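PDB 3F4W: putative hexulose 6 phosphate synthase from Salmonella typhimurium, which is probably an enzyme of the orotidine 5'-phosphate decarboxylase/HUMPS family, built as a TIM barrel. Local coordinates for residues A[15-27]-A[190-204]. Residues are numbered along the deposited sequence; the frame is centred on the assembly and turned at random.
Sequences AMVFMDKVVDDVD and ITHAADPAGEARKIS
Phe18 reaches from helix 12-22 to the short helix 188-191 and the start of helix 196-209, and its ring carries much of the apolar packing. With CG anti to the backbone N (chi1 -177°), the far end of the ring arrives between Ile190, Thr191 and Pro196. CG2 of Ile190 meets the ring edge in plane, 3.7 Å from Phe18 CZ, and the two side chains cross at about a right angle. The proline ring comes in obliquely, Pro196 CG lying 3.6 Å from Phe18 CE1, while the methyl of Thr191 closes on CE2.

One turn further on, Val22 is a knob in a hole formed by Ile190, Pro196, Ala197 and Ala200. Its CG1 does most of the touching, 3.9 Å from both Pro196 CB and Ala200 CB. The small alanines let the backbones come close here: Val22 and Ala197 have their CA atoms 5.1 Å apart, and the axes of 15-22 and 196-204 cross at -51°. Beneath, Val22 and Ile190 both rest on Leu5 of strand 2-7.

The polar end is met through Asp25. Its OD2 lies 3.5 Å from Arg201 CA, alongside the helix backbone, while the arginine side chain leads away, so the opposite charges form no salt bridge. Ser204 sets its CB against Asp25 O at 3.6 Å. Within 190-204, Asp195 N-caps helix 196-209, Gly198 N donating to OD2 from above the carboxylate plane.

This is the seam where the first and last helices of the eight-stranded parallel barrel lie side by side and close its outer layer. Shape does the joining: a phenylalanine ring with Ile190 at its edge and Pro196 coming in obliquely, and a valine knob among proline, isoleucine and alanines, with van der Waals contact rather than directed polar bonds between the segments.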
ATOM      1  N   ALA A  15      10.257  16.814  -8.034  1.00 15.55           N
ATOM      2  CA  ALA A  15       9.417  16.310  -9.117  1.00 18.15           C
ATOM      3  C   ALA A  15       8.923  17.433 -10.021  1.00 20.61           C
ATOM      4  O   ALA A  15       8.843  17.272 -11.238  1.00 19.89           O
ATOM      5  CB  ALA A  15       8.236  15.529  -8.553  1.00 12.38           C
ATOM      6  N   MET A  16       8.579  18.566  -9.420  1.00 24.34           N
ATOM      7  CA  MET A  16       8.095  19.711 -10.184  1.00 26.88           C
ATOM      8  C   MET A  16       9.167  20.220 -11.141  1.00 29.35           C
ATOM      9  O   MET A  16       8.873  20.602 -12.276  1.00 33.29           O
ATOM     10  CB  MET A  16       7.645  20.830  -9.244  1.00 27.94           C
ATOM     11  CG  MET A  16       6.494  20.432  -8.339  1.00 28.17           C
ATOM     12  SD  MET A  16       4.974  20.106  -9.247  1.00 32.18           S
ATOM     13  CE  MET A  16       4.242  21.737  -9.296  1.00 31.02           C
ATOM     14  N   VAL A  17      10.412  20.216 -10.678  1.00 22.74           N
ATOM     15  CA  VAL A  17      11.534  20.620 -11.511  1.00 27.22           C
ATOM     16  C   VAL A  17      11.839  19.572 -12.576  1.00 24.79           C
ATOM     17  O   VAL A  17      12.073  19.907 -13.739  1.00 26.54           O
ATOM     18  CB  VAL A  17      12.795  20.853 -10.668  1.00 27.17           C
ATOM     19  CG1 VAL A  17      14.027  20.879 -11.557  1.00 23.50           C
ATOM     20  CG2 VAL A  17      12.663  22.141  -9.869  1.00 26.52           C
ATOM     21  N   PHE A  18      11.831  18.303 -12.178  1.00 19.51           N
ATOM     22  CA  PHE A  18      12.180  17.212 -13.084  1.00 19.83           C
ATOM     23  C   PHE A  18      11.193  17.056 -14.237  1.00 17.32           C
ATOM     24  O   PHE A  18      11.594  16.796 -15.370  1.00 19.24           O
ATOM     25  CB  PHE A  18      12.307  15.888 -12.323  1.00 19.02           C
ATOM     26  CG  PHE A  18      12.735  14.730 -13.188  1.00 16.61           C
ATOM     27  CD1 PHE A  18      14.076  14.507 -13.457  1.00 15.68           C
ATOM     28  CD2 PHE A  18      11.797  13.869 -13.730  1.00 16.02           C
ATOM     29  CE1 PHE A  18      14.474  13.445 -14.253  1.00 20.42           C
ATOM     30  CE2 PHE A  18      12.184  12.804 -14.528  1.00 16.27           C
ATOM     31  CZ  PHE A  18      13.523  12.592 -14.793  1.00 17.11           C
ATOM     32  N   MET A  19       9.904  17.207 -13.948  1.00 19.39           N
ATOM     33  CA  MET A  19       8.875  17.019 -14.968  1.00 20.72           C
ATOM     34  C   MET A  19       9.033  17.971 -16.153  1.00 23.25           C
ATOM     35  O   MET A  19       8.721  17.612 -17.288  1.00 21.68           O
ATOM     36  CB  MET A  19       7.472  17.137 -14.368  1.00 18.99           C
ATOM     37  CG  MET A  19       6.997  15.880 -13.642  1.00 21.42           C
ATOM     38  SD  MET A  19       7.228  14.354 -14.584  1.00 24.25           S
ATOM     39  CE  MET A  19       6.392  14.732 -16.123  1.00 20.82           C
ATOM     40  N   ASP A  20       9.516  19.180 -15.892  1.00 24.28           N
ATOM     41  CA  ASP A  20       9.718  20.155 -16.961  1.00 26.66           C
ATOM     42  C   ASP A  20      10.698  19.645 -18.015  1.00 29.86           C
ATOM     43  O   ASP A  20      10.696  20.107 -19.155  1.00 32.78           O
ATOM     44  CB  ASP A  20      10.198  21.492 -16.394  1.00 31.41           C
ATOM     45  CG  ASP A  20       9.082  22.277 -15.740  1.00 34.75           C
ATOM     46  OD1 ASP A  20       9.376  23.134 -14.877  1.00 33.70           O
ATOM     47  OD2 ASP A  20       7.908  22.032 -16.087  1.00 36.39           O
ATOM     48  N   LYS A  21      11.528  18.681 -17.631  1.00 22.24           N
ATOM     49  CA  LYS A  21      12.537  18.141 -18.533  1.00 20.90           C
ATOM     50  C   LYS A  21      11.973  17.122 -19.520  1.00 20.30           C
ATOM     51  O   LYS A  21      12.535  16.922 -20.593  1.00 20.27           O
ATOM     52  CB  LYS A  21      13.667  17.481 -17.738  1.00 22.45           C
ATOM     53  CG  LYS A  21      14.520  18.419 -16.906  1.00 22.72           C
ATOM     54  CD  LYS A  21      15.689  17.639 -16.315  1.00 28.59           C
ATOM     55  CE  LYS A  21      16.764  18.549 -15.751  1.00 31.57           C
ATOM     56  NZ  LYS A  21      16.397  19.064 -14.412  1.00 33.36           N
ATOM     57  N   VAL A  22      10.871  16.471 -19.156  1.00 17.74           N
ATOM     58  CA  VAL A  22      10.410  15.300 -19.899  1.00 18.20           C
ATOM     59  C   VAL A  22       8.923  15.303 -20.256  1.00 20.41           C
ATOM     60  O   VAL A  22       8.477  14.492 -21.069  1.00 18.19           O
ATOM     61  CB  VAL A  22      10.707  14.005 -19.115  1.00 18.75           C
ATOM     62  CG1 VAL A  22      12.205  13.806 -18.967  1.00 19.64           C
ATOM     63  CG2 VAL A  22      10.038  14.049 -17.746  1.00 17.42           C
ATOM     64  N   VAL A  23       8.162  16.216 -19.664  1.00 17.34           N
ATOM     65  CA  VAL A  23       6.704  16.136 -19.730  1.00 18.79           C
ATOM     66  C   VAL A  23       6.120  16.033 -21.143  1.00 20.10           C
ATOM     67  O   VAL A  23       5.085  15.395 -21.339  1.00 19.93           O
ATOM     68  CB  VAL A  23       6.027  17.295 -18.968  1.00 20.16           C
ATOM     69  CG1 VAL A  23       6.253  18.616 -19.689  1.00 23.31           C
ATOM     70  CG2 VAL A  23       4.536  17.011 -18.806  1.00 19.40           C
ATOM     71  N   ASP A  24       6.776  16.648 -22.125  1.00 18.83           N
ATOM     72  CA  ASP A  24       6.255  16.658 -23.495  1.00 19.66           C
ATOM     73  C   ASP A  24       6.271  15.279 -24.161  1.00 21.16           C
ATOM     74  O   ASP A  24       5.546  15.043 -25.129  1.00 22.95           O
ATOM     75  CB  ASP A  24       7.017  17.669 -24.362  1.00 20.91           C
ATOM     76  CG  ASP A  24       6.642  19.113 -24.047  1.00 23.92           C
ATOM     77  OD1 ASP A  24       5.633  19.331 -23.348  1.00 22.79           O
ATOM     78  OD2 ASP A  24       7.357  20.029 -24.501  1.00 28.24           O
ATOM     79  N   ASP A  25       7.104  14.378 -23.650  1.00 15.90           N
ATOM     80  CA  ASP A  25       7.210  13.028 -24.202  1.00 19.35           C
ATOM     81  C   ASP A  25       6.513  11.972 -23.343  1.00 19.19           C
ATOM     82  O   ASP A  25       6.597  10.776 -23.633  1.00 21.23           O
ATOM     83  CB  ASP A  25       8.678  12.638 -24.386  1.00 20.60           C
ATOM     84  CG  ASP A  25       9.351  13.419 -25.491  1.00 20.75           C
ATOM     85  OD1 ASP A  25       8.633  14.035 -26.308  1.00 19.60           O
ATOM     86  OD2 ASP A  25      10.597  13.411 -25.545  1.00 20.27           O
ATOM     87  N   VAL A  26       5.827  12.419 -22.296  1.00 24.24           N
ATOM     88  CA  VAL A  26       5.155  11.523 -21.357  1.00 21.17           C
ATOM     89  C   VAL A  26       3.636  11.658 -21.475  1.00 22.59           C
ATOM     90  O   VAL A  26       3.122  12.758 -21.652  1.00 23.84           O
ATOM     91  CB  VAL A  26       5.595  11.834 -19.908  1.00 21.62           C
ATOM     92  CG1 VAL A  26       4.741  11.079 -18.903  1.00 21.25           C
ATOM     93  CG2 VAL A  26       7.072  11.507 -19.719  1.00 19.01           C
ATOM     94  N   ASP A  27       2.923  10.539 -21.380  1.00 17.93           N
ATOM     95  CA  ASP A  27       1.462  10.541 -21.472  1.00 19.37           C
ATOM     96  C   ASP A  27       0.794  10.500 -20.099  1.00 18.14           C
ATOM     97  O   ASP A  27      -0.223  11.151 -19.873  1.00 19.36           O
ATOM     98  CB  ASP A  27       0.977   9.347 -22.292  1.00 19.68           C
ATOM     99  CG  ASP A  27       1.492   9.370 -23.711  1.00 24.81           C
ATOM    100  OD1 ASP A  27       1.042  10.242 -24.491  1.00 23.67           O
ATOM    101  OD2 ASP A  27       2.346   8.517 -24.044  1.00 18.29           O
ATOM    102  N   ILE A 190      14.563   6.673 -16.541  1.00 16.76           N
ATOM    103  CA  ILE A 190      14.447   8.096 -16.845  1.00 15.65           C
ATOM    104  C   ILE A 190      14.847   8.998 -15.676  1.00 17.07           C
ATOM    105  O   ILE A 190      15.588   9.967 -15.856  1.00 18.85           O
ATOM    106  CB  ILE A 190      13.012   8.451 -17.309  1.00 17.65           C
ATOM    107  CG1 ILE A 190      12.734   7.835 -18.687  1.00 13.11           C
ATOM    108  CG2 ILE A 190      12.819   9.959 -17.340  1.00 15.78           C
ATOM    109  CD1 ILE A 190      11.274   7.865 -19.101  1.00 16.50           C
ATOM    110  N   THR A 191      14.365   8.686 -14.477  1.00 18.77           N
ATOM    111  CA  THR A 191      14.618   9.556 -13.330  1.00 18.11           C
ATOM    112  C   THR A 191      16.090   9.573 -12.912  1.00 19.03           C
ATOM    113  O   THR A 191      16.580  10.572 -12.387  1.00 21.04           O
ATOM    114  CB  THR A 191      13.720   9.209 -12.124  1.00 19.40           C
ATOM    115  OG1 THR A 191      13.909   7.838 -11.763  1.00 18.32           O
ATOM    116  CG2 THR A 191      12.256   9.442 -12.471  1.00 17.84           C
ATOM    117  N   HIS A 192      16.795   8.475 -13.162  1.00 19.61           N
ATOM    118  CA  HIS A 192      18.214   8.395 -12.823  1.00 21.33           C
ATOM    119  C   HIS A 192      19.103   8.572 -14.049  1.00 25.32           C
ATOM    120  O   HIS A 192      20.309   8.328 -13.992  1.00 26.48           O
ATOM    121  CB  HIS A 192      18.538   7.062 -12.146  1.00 24.37           C
ATOM    122  CG  HIS A 192      17.954   6.920 -10.775  1.00 21.63           C
ATOM    123  ND1 HIS A 192      18.205   7.822  -9.762  1.00 27.65           N
ATOM    124  CD2 HIS A 192      17.144   5.974 -10.244  1.00 22.45           C
ATOM    125  CE1 HIS A 192      17.564   7.443  -8.670  1.00 26.59           C
ATOM    126  NE2 HIS A 192      16.913   6.324  -8.935  1.00 24.52           N
ATOM    127  N   ALA A 193      18.505   8.988 -15.160  1.00 23.51           N
ATOM    128  CA  ALA A 193      19.255   9.188 -16.390  1.00 25.76           C
ATOM    129  C   ALA A 193      20.123  10.434 -16.294  1.00 26.26           C
ATOM    130  O   ALA A 193      19.713  11.445 -15.723  1.00 30.71           O
ATOM    131  CB  ALA A 193      18.313   9.296 -17.574  1.00 21.61           C
ATOM    132  N   ALA A 194      21.328  10.361 -16.850  1.00 28.29           N
ATOM    133  CA  ALA A 194      22.178  11.541 -16.940  1.00 28.37           C
ATOM    134  C   ALA A 194      21.484  12.576 -17.821  1.00 28.78           C
ATOM    135  O   ALA A 194      21.525  13.777 -17.552  1.00 26.59           O
ATOM    136  CB  ALA A 194      23.535  11.172 -17.509  1.00 31.75           C
ATOM    137  N   ASP A 195      20.829  12.088 -18.870  1.00 27.62           N
ATOM    138  CA  ASP A 195      20.068  12.932 -19.783  1.00 26.31           C
ATOM    139  C   ASP A 195      18.625  12.438 -19.847  1.00 25.60           C
ATOM    140  O   ASP A 195      18.259  11.680 -20.747  1.00 25.93           O
ATOM    141  CB  ASP A 195      20.710  12.900 -21.170  1.00 29.16           C
ATOM    142  CG  ASP A 195      19.965  13.747 -22.186  1.00 30.44           C
ATOM    143  OD1 ASP A 195      20.321  13.668 -23.380  1.00 39.24           O
ATOM    144  OD2 ASP A 195      19.029  14.482 -21.802  1.00 30.73           O
ATOM    145  N   PRO A 196      17.798  12.854 -18.877  1.00 24.30           N
ATOM    146  CA  PRO A 196      16.417  12.368 -18.783  1.00 20.50           C
ATOM    147  C   PRO A 196      15.610  12.640 -20.048  1.00 20.95           C
ATOM    148  O   PRO A 196      14.864  11.771 -20.494  1.00 19.54           O
ATOM    149  CB  PRO A 196      15.842  13.171 -17.613  1.00 21.36           C
ATOM    150  CG  PRO A 196      17.023  13.554 -16.799  1.00 25.06           C
ATOM    151  CD  PRO A 196      18.146  13.757 -17.767  1.00 23.98           C
ATOM    152  N   ALA A 197      15.750  13.836 -20.609  1.00 21.99           N
ATOM    153  CA  ALA A 197      15.022  14.198 -21.816  1.00 22.96           C
ATOM    154  C   ALA A 197      15.382  13.252 -22.958  1.00 21.94           C
ATOM    155  O   ALA A 197      14.516  12.834 -23.726  1.00 21.66           O
ATOM    156  CB  ALA A 197      15.317  15.644 -22.201  1.00 26.20           C
ATOM    157  N   GLY A 198      16.665  12.920 -23.061  1.00 19.76           N
ATOM    158  CA  GLY A 198      17.144  12.012 -24.087  1.00 19.03           C
ATOM    159  C   GLY A 198      16.578  10.616 -23.916  1.00 18.64           C
ATOM    160  O   GLY A 198      16.105  10.012 -24.874  1.00 20.88           O
ATOM    161  N   GLU A 199      16.622  10.103 -22.689  1.00 24.88           N
ATOM    162  CA  GLU A 199      16.081   8.780 -22.402  1.00 21.73           C
ATOM    163  C   GLU A 199      14.578   8.750 -22.645  1.00 21.50           C
ATOM    164  O   GLU A 199      14.050   7.783 -23.192  1.00 21.10           O
ATOM    165  CB  GLU A 199      16.399   8.356 -20.964  1.00 22.31           C
ATOM    166  CG  GLU A 199      15.801   7.007 -20.560  1.00 28.99           C
ATOM    167  CD  GLU A 199      16.439   5.831 -21.285  1.00 31.54           C
ATOM    168  OE1 GLU A 199      16.189   4.669 -20.885  1.00 28.86           O
ATOM    169  OE2 GLU A 199      17.198   6.066 -22.251  1.00 31.47           O
ATOM    170  N   ALA A 200      13.892   9.815 -22.244  1.00 17.04           N
ATOM    171  CA  ALA A 200      12.452   9.910 -22.452  1.00 17.87           C
ATOM    172  C   ALA A 200      12.130   9.927 -23.941  1.00 20.95           C
ATOM    173  O   ALA A 200      11.177   9.289 -24.388  1.00 21.14           O
ATOM    174  CB  ALA A 200      11.896  11.155 -21.770  1.00 19.38           C
ATOM    175  N   ARG A 201      12.938  10.651 -24.709  1.00 24.94           N
ATOM    176  CA  ARG A 201      12.756  10.713 -26.154  1.00 26.13           C
ATOM    177  C   ARG A 201      12.902   9.341 -26.809  1.00 24.64           C
ATOM    178  O   ARG A 201      12.080   8.955 -27.635  1.00 23.40           O
ATOM    179  CB  ARG A 201      13.751  11.682 -26.791  1.00 25.42           C
ATOM    180  CG  ARG A 201      13.558  11.821 -28.291  1.00 29.55           C
ATOM    181  CD  ARG A 201      14.800  12.357 -28.980  1.00 31.91           C
ATOM    182  NE  ARG A 201      15.822  11.331 -29.172  1.00 31.82           N
ATOM    183  CZ  ARG A 201      17.025  11.356 -28.606  1.00 35.37           C
ATOM    184  NH1 ARG A 201      17.368  12.360 -27.807  1.00 33.19           N
ATOM    185  NH2 ARG A 201      17.889  10.378 -28.848  1.00 33.76           N
ATOM    186  N   LYS A 202      13.955   8.618 -26.442  1.00 19.11           N
ATOM    187  CA  LYS A 202      14.256   7.332 -27.071  1.00 21.86           C
ATOM    188  C   LYS A 202      13.200   6.272 -26.765  1.00 18.94           C
ATOM    189  O   LYS A 202      12.913   5.410 -27.600  1.00 16.42           O
ATOM    190  CB  LYS A 202      15.643   6.837 -26.659  1.00 22.32           C
ATOM    191  CG  LYS A 202      16.748   7.840 -26.945  1.00 28.24           C
ATOM    192  CD  LYS A 202      18.046   7.157 -27.338  1.00 35.05           C
ATOM    193  CE  LYS A 202      18.636   6.363 -26.188  1.00 37.48           C
ATOM    194  NZ  LYS A 202      19.104   7.256 -25.095  1.00 43.70           N
ATOM    195  N   ILE A 203      12.620   6.341 -25.572  1.00 13.76           N
ATOM    196  CA  ILE A 203      11.592   5.384 -25.180  1.00 14.15           C
ATOM    197  C   ILE A 203      10.273   5.706 -25.879  1.00 16.29           C
ATOM    198  O   ILE A 203       9.644   4.829 -26.469  1.00 15.63           O
ATOM    199  CB  ILE A 203      11.414   5.341 -23.641  1.00 17.26           C
ATOM    200  CG1 ILE A 203      12.658   4.733 -22.990  1.00 19.23           C
ATOM    201  CG2 ILE A 203      10.172   4.543 -23.254  1.00 10.88           C
ATOM    202  CD1 ILE A 203      12.706   4.894 -21.487  1.00 16.56           C
ATOM    203  N   SER A 204       9.871   6.972 -25.848  1.00 17.65           N
ATOM    204  CA  SER A 204       8.604   7.363 -26.454  1.00 18.82           C
ATOM    205  C   SER A 204       8.650   7.171 -27.966  1.00 15.37           C
ATOM    206  O   SER A 204       7.625   6.944 -28.599  1.00 19.78           O
ATOM    207  CB  SER A 204       8.266   8.813 -26.111  1.00 19.83           C
ATOM    208  OG  SER A 204       9.246   9.689 -26.637  1.00 26.34           O
TER